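Local coordinates for ATP synthase subunit s, mitochondrial (Bos taurus, PDB 3E4G), which regulates the mitochondrial ATP synthase, being needed for its proton conduction and for blocking a proton leak through an alternative exit pathway, at residues L32-M37 against S71-I76; G131-H136 against V159-T164. The protein carries 1 engineered substitution. One frame throughout, in Å; residues are numbered along the deposited sequence.

Contact 1: L32-M37 against S71-I76. With MG (magnesium ion), chain B.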
loop_
_atom_site.group_PDB
_atom_site.type_symbol
_atom_site.label_atom_id
_atom_site.label_comp_id
_atom_site.label_asym_id
_atom_site.label_seq_id
_atom_site.Cartn_x
_atom_site.Cartn_y
_atom_site.Cartn_z
ATOM N N LEU A 32 2.198 11.251 1.713
ATOM C CA LEU A 32 2.715 12.340 0.883
ATOM C C LEU A 32 4.133 12.759 1.342
ATOM O O LEU A 32 4.970 13.066 0.489
ATOM C CB LEU A 32 1.784 13.541 0.791
ATOM C CG LEU A 32 0.724 13.426 -0.322
ATOM C CD1 LEU A 32 -0.275 12.253 -0.128
ATOM C CD2 LEU A 32 -0.057 14.764 -0.372
ATOM N N ARG A 33 4.437 12.740 2.641
ATOM C CA ARG A 33 5.804 13.129 3.048
ATOM C C ARG A 33 6.818 12.127 2.516
ATOM O O ARG A 33 7.996 12.468 2.320
ATOM C CB ARG A 33 5.931 13.351 4.582
ATOM C CG ARG A 33 5.950 12.092 5.408
ATOM C CD ARG A 33 5.516 12.399 6.828
ATOM N NE ARG A 33 5.707 11.234 7.688
ATOM C CZ ARG A 33 4.962 10.933 8.744
ATOM N NH1 ARG A 33 3.971 11.754 9.119
ATOM N NH2 ARG A 33 5.197 9.809 9.411
ATOM N N CYS A 34 6.382 10.864 2.281
ATOM C CA CYS A 34 7.219 9.816 1.756
ATOM C C CYS A 34 7.158 9.710 0.232
ATOM O O CYS A 34 7.658 8.717 -0.334
ATOM C CB CYS A 34 6.858 8.460 2.397
ATOM S SG CYS A 34 7.298 8.328 4.127
ATOM N N GLY A 35 6.617 10.721 -0.459
ATOM C CA GLY A 35 6.638 10.711 -1.920
ATOM C C GLY A 35 5.585 9.843 -2.564
ATOM O O GLY A 35 5.758 9.450 -3.740
ATOM N N ALA A 36 4.501 9.525 -1.862
ATOM C CA ALA A 36 3.359 8.855 -2.407
ATOM C C ALA A 36 2.197 9.858 -2.598
ATOM O O ALA A 36 2.287 11.054 -2.209
ATOM C CB ALA A 36 2.964 7.661 -1.535
ATOM N N MET A 37 1.127 9.388 -3.153
ATOM C CA MET A 37 -0.095 10.196 -3.409
ATOM C C MET A 37 -1.302 9.373 -2.902
ATOM O O MET A 37 -1.273 8.144 -2.851
ATOM C CB MET A 37 -0.257 10.454 -4.929
ATOM C CG MET A 37 0.926 11.174 -5.550
ATOM S SD MET A 37 0.630 11.342 -7.341
ATOM C CE MET A 37 2.152 12.108 -7.841
ATOM N N SER A 71 8.692 6.140 -3.912
ATOM C CA SER A 71 8.371 6.508 -2.537
ATOM C C SER A 71 9.319 5.800 -1.577
ATOM O O SER A 71 9.790 4.684 -1.849
ATOM C CB SER A 71 6.935 6.119 -2.261
ATOM O OG SER A 71 6.560 6.256 -0.907
ATOM N N CYS A 72 9.523 6.405 -0.404
ATOM C CA CYS A 72 10.383 5.799 0.655
ATOM C C CYS A 72 9.610 5.094 1.709
ATOM O O CYS A 72 10.196 4.759 2.770
ATOM C CB CYS A 72 11.329 6.900 1.259
ATOM S SG CYS A 72 10.452 8.150 2.204
ATOM N N ILE A 73 8.344 4.750 1.480
ATOM C CA ILE A 73 7.594 3.989 2.475
ATOM C C ILE A 73 8.252 2.631 2.691
ATOM O O ILE A 73 8.790 1.973 1.802
ATOM C CB ILE A 73 6.118 3.850 2.092
ATOM C CG1 ILE A 73 5.928 3.132 0.736
ATOM C CG2 ILE A 73 5.423 5.200 2.153
ATOM C CD1 ILE A 73 4.407 3.018 0.374
ATOM N N MET A 74 8.140 2.183 3.966
ATOM C CA MET A 74 8.694 0.844 4.342
ATOM C C MET A 74 8.127 0.402 5.627
ATOM O O MET A 74 7.883 1.215 6.506
ATOM C CB MET A 74 10.089 0.770 4.254
ATOM C CG MET A 74 10.607 1.562 5.151
ATOM S SD MET A 74 12.482 1.499 5.052
ATOM C CE MET A 74 12.833 -0.206 4.839
ATOM N N SER A 75 8.079 -0.891 5.824
ATOM C CA SER A 75 7.894 -1.584 7.064
ATOM C C SER A 75 6.913 -0.953 8.000
ATOM O O SER A 75 5.667 -0.980 7.765
ATOM C CB SER A 75 9.296 -1.928 7.694
ATOM O OG SER A 75 9.941 -0.727 8.144
ATOM N N ILE A 76 7.389 -0.493 9.133
ATOM C CA ILE A 76 6.474 -0.044 10.163
ATOM C C ILE A 76 5.753 1.251 9.715
ATOM O O ILE A 76 4.756 1.619 10.357
ATOM C CB ILE A 76 7.033 -0.071 11.584
ATOM C CG1 ILE A 76 8.163 0.898 11.540
ATOM C CG2 ILE A 76 7.286 -1.503 12.059
ATOM C CD1 ILE A 76 8.415 2.042 10.544
HETATM MG MG MG B . 5.773 9.673 -5.963
HETATM O O HOH W 1 8.174 10.393 -5.745
HETATM O O HOH W 2 5.821 9.877 -8.327
HETATM O O HOH W 3 5.193 11.993 -5.674
#

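Contact 2: G131-H136 against V159-T164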
loop_
_atom_site.group_PDB
_atom_site.type_symbol
_atom_site.label_atom_id
_atom_site.label_comp_id
_atom_site.label_asym_id
_atom_site.label_seq_id
_atom_site.Cartn_x
_atom_site.Cartn_y
_atom_site.Cartn_z
ATOM N N GLY A 131 6.178 -12.612 -0.484
ATOM C CA GLY A 131 5.378 -11.432 -0.268
ATOM C C GLY A 131 4.102 -11.441 -1.103
ATOM O O GLY A 131 3.049 -11.003 -0.660
ATOM N N ILE A 132 4.236 -11.915 -2.335
ATOM C CA ILE A 132 3.041 -11.986 -3.205
ATOM C C ILE A 132 2.031 -12.932 -2.635
ATOM O O ILE A 132 0.820 -12.654 -2.608
ATOM C CB ILE A 132 3.461 -12.352 -4.658
ATOM C CG1 ILE A 132 4.403 -11.305 -5.283
ATOM C CG2 ILE A 132 2.204 -12.594 -5.524
ATOM C CD1 ILE A 132 3.898 -9.899 -5.226
ATOM N N ILE A 133 2.451 -14.118 -2.209
ATOM C CA ILE A 133 1.504 -15.114 -1.776
ATOM C C ILE A 133 0.739 -14.631 -0.503
ATOM O O ILE A 133 -0.421 -14.965 -0.372
ATOM C CB ILE A 133 2.257 -16.480 -1.547
ATOM C CG1 ILE A 133 2.675 -17.072 -2.862
ATOM C CG2 ILE A 133 1.387 -17.474 -0.774
ATOM C CD1 ILE A 133 1.473 -17.763 -3.584
ATOM N N ALA A 134 1.362 -13.775 0.309
ATOM C CA ALA A 134 0.699 -13.200 1.436
ATOM C C ALA A 134 -0.621 -12.433 1.074
ATOM O O ALA A 134 -1.546 -12.318 1.872
ATOM C CB ALA A 134 1.642 -12.334 2.212
ATOM N N LEU A 135 -0.649 -11.912 -0.157
ATOM C CA LEU A 135 -1.821 -11.134 -0.616
ATOM C C LEU A 135 -3.083 -11.948 -0.736
ATOM O O LEU A 135 -4.171 -11.361 -0.915
ATOM C CB LEU A 135 -1.508 -10.419 -1.927
ATOM C CG LEU A 135 -0.245 -9.541 -1.860
ATOM C CD1 LEU A 135 0.061 -9.022 -3.301
ATOM C CD2 LEU A 135 -0.404 -8.394 -0.781
ATOM N N HIS A 136 -2.975 -13.275 -0.628
ATOM C CA HIS A 136 -4.211 -14.099 -0.669
ATOM C C HIS A 136 -5.166 -13.743 0.479
ATOM O O HIS A 136 -6.382 -13.999 0.348
ATOM C CB HIS A 136 -3.889 -15.586 -0.664
ATOM C CG HIS A 136 -3.550 -16.140 0.630
ATOM N ND1 HIS A 136 -2.295 -16.148 1.187
ATOM C CD2 HIS A 136 -4.348 -16.842 1.463
ATOM C CE1 HIS A 136 -2.367 -16.775 2.368
ATOM N NE2 HIS A 136 -3.616 -17.171 2.574
ATOM N N VAL A 159 0.372 -18.134 -10.149
ATOM C CA VAL A 159 -0.906 -18.247 -10.851
ATOM C C VAL A 159 -1.783 -19.357 -10.338
ATOM O O VAL A 159 -3.013 -19.177 -10.107
ATOM C CB VAL A 159 -0.693 -18.516 -12.371
ATOM C CG1 VAL A 159 -2.008 -18.796 -13.125
ATOM C CG2 VAL A 159 0.103 -17.377 -13.062
ATOM N N GLN A 160 -1.189 -20.516 -10.095
ATOM C CA GLN A 160 -1.982 -21.628 -9.573
ATOM C C GLN A 160 -2.485 -21.433 -8.182
ATOM O O GLN A 160 -3.665 -21.767 -7.919
ATOM C CB GLN A 160 -1.205 -22.929 -9.661
ATOM C CG GLN A 160 -0.991 -23.308 -11.134
ATOM C CD GLN A 160 -2.312 -23.345 -11.976
ATOM O OE1 GLN A 160 -3.266 -24.052 -11.588
ATOM N NE2 GLN A 160 -2.351 -22.644 -13.133
ATOM N N ALA A 161 -1.642 -20.826 -7.360
ATOM C CA ALA A 161 -1.996 -20.495 -5.964
ATOM C C ALA A 161 -3.212 -19.621 -5.920
ATOM O O ALA A 161 -4.140 -19.818 -5.113
ATOM C CB ALA A 161 -0.858 -19.892 -5.183
ATOM N N PHE A 162 -3.184 -18.554 -6.709
ATOM C CA PHE A 162 -4.326 -17.620 -6.764
ATOM C C PHE A 162 -5.534 -18.230 -7.433
ATOM O O PHE A 162 -6.704 -17.879 -7.105
ATOM C CB PHE A 162 -3.928 -16.256 -7.341
ATOM C CG PHE A 162 -3.129 -15.373 -6.451
ATOM C CD1 PHE A 162 -3.637 -14.848 -5.286
ATOM C CD2 PHE A 162 -1.965 -14.913 -6.883
ATOM C CE1 PHE A 162 -2.889 -14.012 -4.503
ATOM C CE2 PHE A 162 -1.211 -14.101 -6.105
ATOM C CZ PHE A 162 -1.630 -13.765 -4.849
ATOM N N LYS A 163 -5.306 -19.162 -8.341
ATOM C CA LYS A 163 -6.423 -19.806 -8.973
ATOM C C LYS A 163 -7.312 -20.523 -8.025
ATOM O O LYS A 163 -8.556 -20.463 -8.121
ATOM C CB LYS A 163 -6.003 -20.798 -10.030
ATOM C CG LYS A 163 -5.909 -20.174 -11.393
ATOM C CD LYS A 163 -5.564 -21.259 -12.471
ATOM C CE LYS A 163 -5.330 -20.620 -13.867
ATOM N NZ LYS A 163 -4.551 -21.502 -14.816
ATOM N N THR A 164 -6.651 -21.019 -6.999
ATOM C CA THR A 164 -7.366 -21.726 -5.949
ATOM C C THR A 164 -7.890 -20.768 -4.853
ATOM O O THR A 164 -9.065 -20.900 -4.443
ATOM C CB THR A 164 -6.600 -22.903 -5.397
ATOM O OG1 THR A 164 -5.284 -22.539 -4.975
ATOM C CG2 THR A 164 -6.459 -23.934 -6.467
#

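Contact 1: L32-M37 against S71-I76
The carbonyl oxygen of C34 is gripped by two donors from the loop 71-76. One is the amide of C72, whose N lies 3.0 Å from C34 O, in the carbonyl plane. The other is the hydroxyl of S71, with OG 2.8 Å from C34 O. Serine suits the place because its short side chain, OG anti to the backbone N (chi1 172°), sets the hydroxyl where it meets C34 O from 50° above the carbonyl plane, not along a lone pair; OG also receives a weak bond from the I73 amide. Replacing this serine by an alanine would probably cost C34 O its second donor and remove the acceptor of that weak bond. The C34 sulfur, anti to its own carbonyl carbon, lies beside C72 SG at 3.7 Å, while C34 CB faces both C72 SG and I73 CG2 at 3.6 Å. G35, at positive phi, is the C' residue of a Schellman motif ending helix 23-33, a conformation glycine adopts readily, and its carbonyl oxygen binds magnesium at 2.2 Å. The site is completed by T69 O and three waters. Helix 2-11 touches C34, C72 and I73, while A68 of strand 63-69 lies against A36 and I73.

Contact 2: G131-H136 against V159-T164
F162 reaches from helix 155-165 into a hollow formed by I132, L135 and H136, and it enters by the outer end of its ring. The ring tip, CZ, stops 3.5 Å from the backbone oxygen of I132. On one flank the ring carbon CE2 meets the methyl CG2 of I132 at 3.8 Å, in the plane of the ring, and the two side chains cross at about a right angle. On the other flank CE1 lies 3.9 Å from the backbone N of H136, with the carbonyl carbon of L135 also near the ring edge. The hollow is therefore walled largely by backbone. A flat, apolar ring suits it because I132 O and H136 N already have backbone partners, L135 N and I133 O. With CG anti to its own carbonyl carbon (chi1 -74°), the ring is carried across to the other helix although the CB itself does not aim there.

A smaller fit lies alongside. The methyl CD1 of I133 abuts CB of A161 at 3.5 Å; alanine suits this spot because its single methyl meets the longer branch of the isoleucine without pushing the helices apart. The backbone of the turn 133-136 is tied by H136, whose ND1 donates to I133 O at 2.7 Å, in the plane of the imidazole. That oxygen also accepts from H136 N, the two donors arriving from opposite faces of its plane.

No hydrogen bond joins the two segments; ring and methyls fit against side chains and backbone. On the side of the sheet, I132 and L135 also rest on strand 118-122, and F162 shares L144 of strand 143-147 with L135. Such side-by-side helices, backed by parallel strands and interlocked through apolar residues, are characteristic of a leucine-rich repeat solenoid.

How the contacts relate
Contacts 1 and 2 stand on opposite sides of the chain's centre, their own centres 25 Å apart and their nearest atoms about 12 Å apart, so neither touches the other. They follow one another along the chain. Contact 1 joins the N-terminal domain to the second leucine-rich repeat, past the first in sequence, and includes one of the two residues that bind the magnesium ion; contact 2 lies away from that site and sets the helix of the fourth repeat against helix 155-165, farther along the solenoid. The mixed sheet that runs from strand 37-40 to strand 170-174 is common to both.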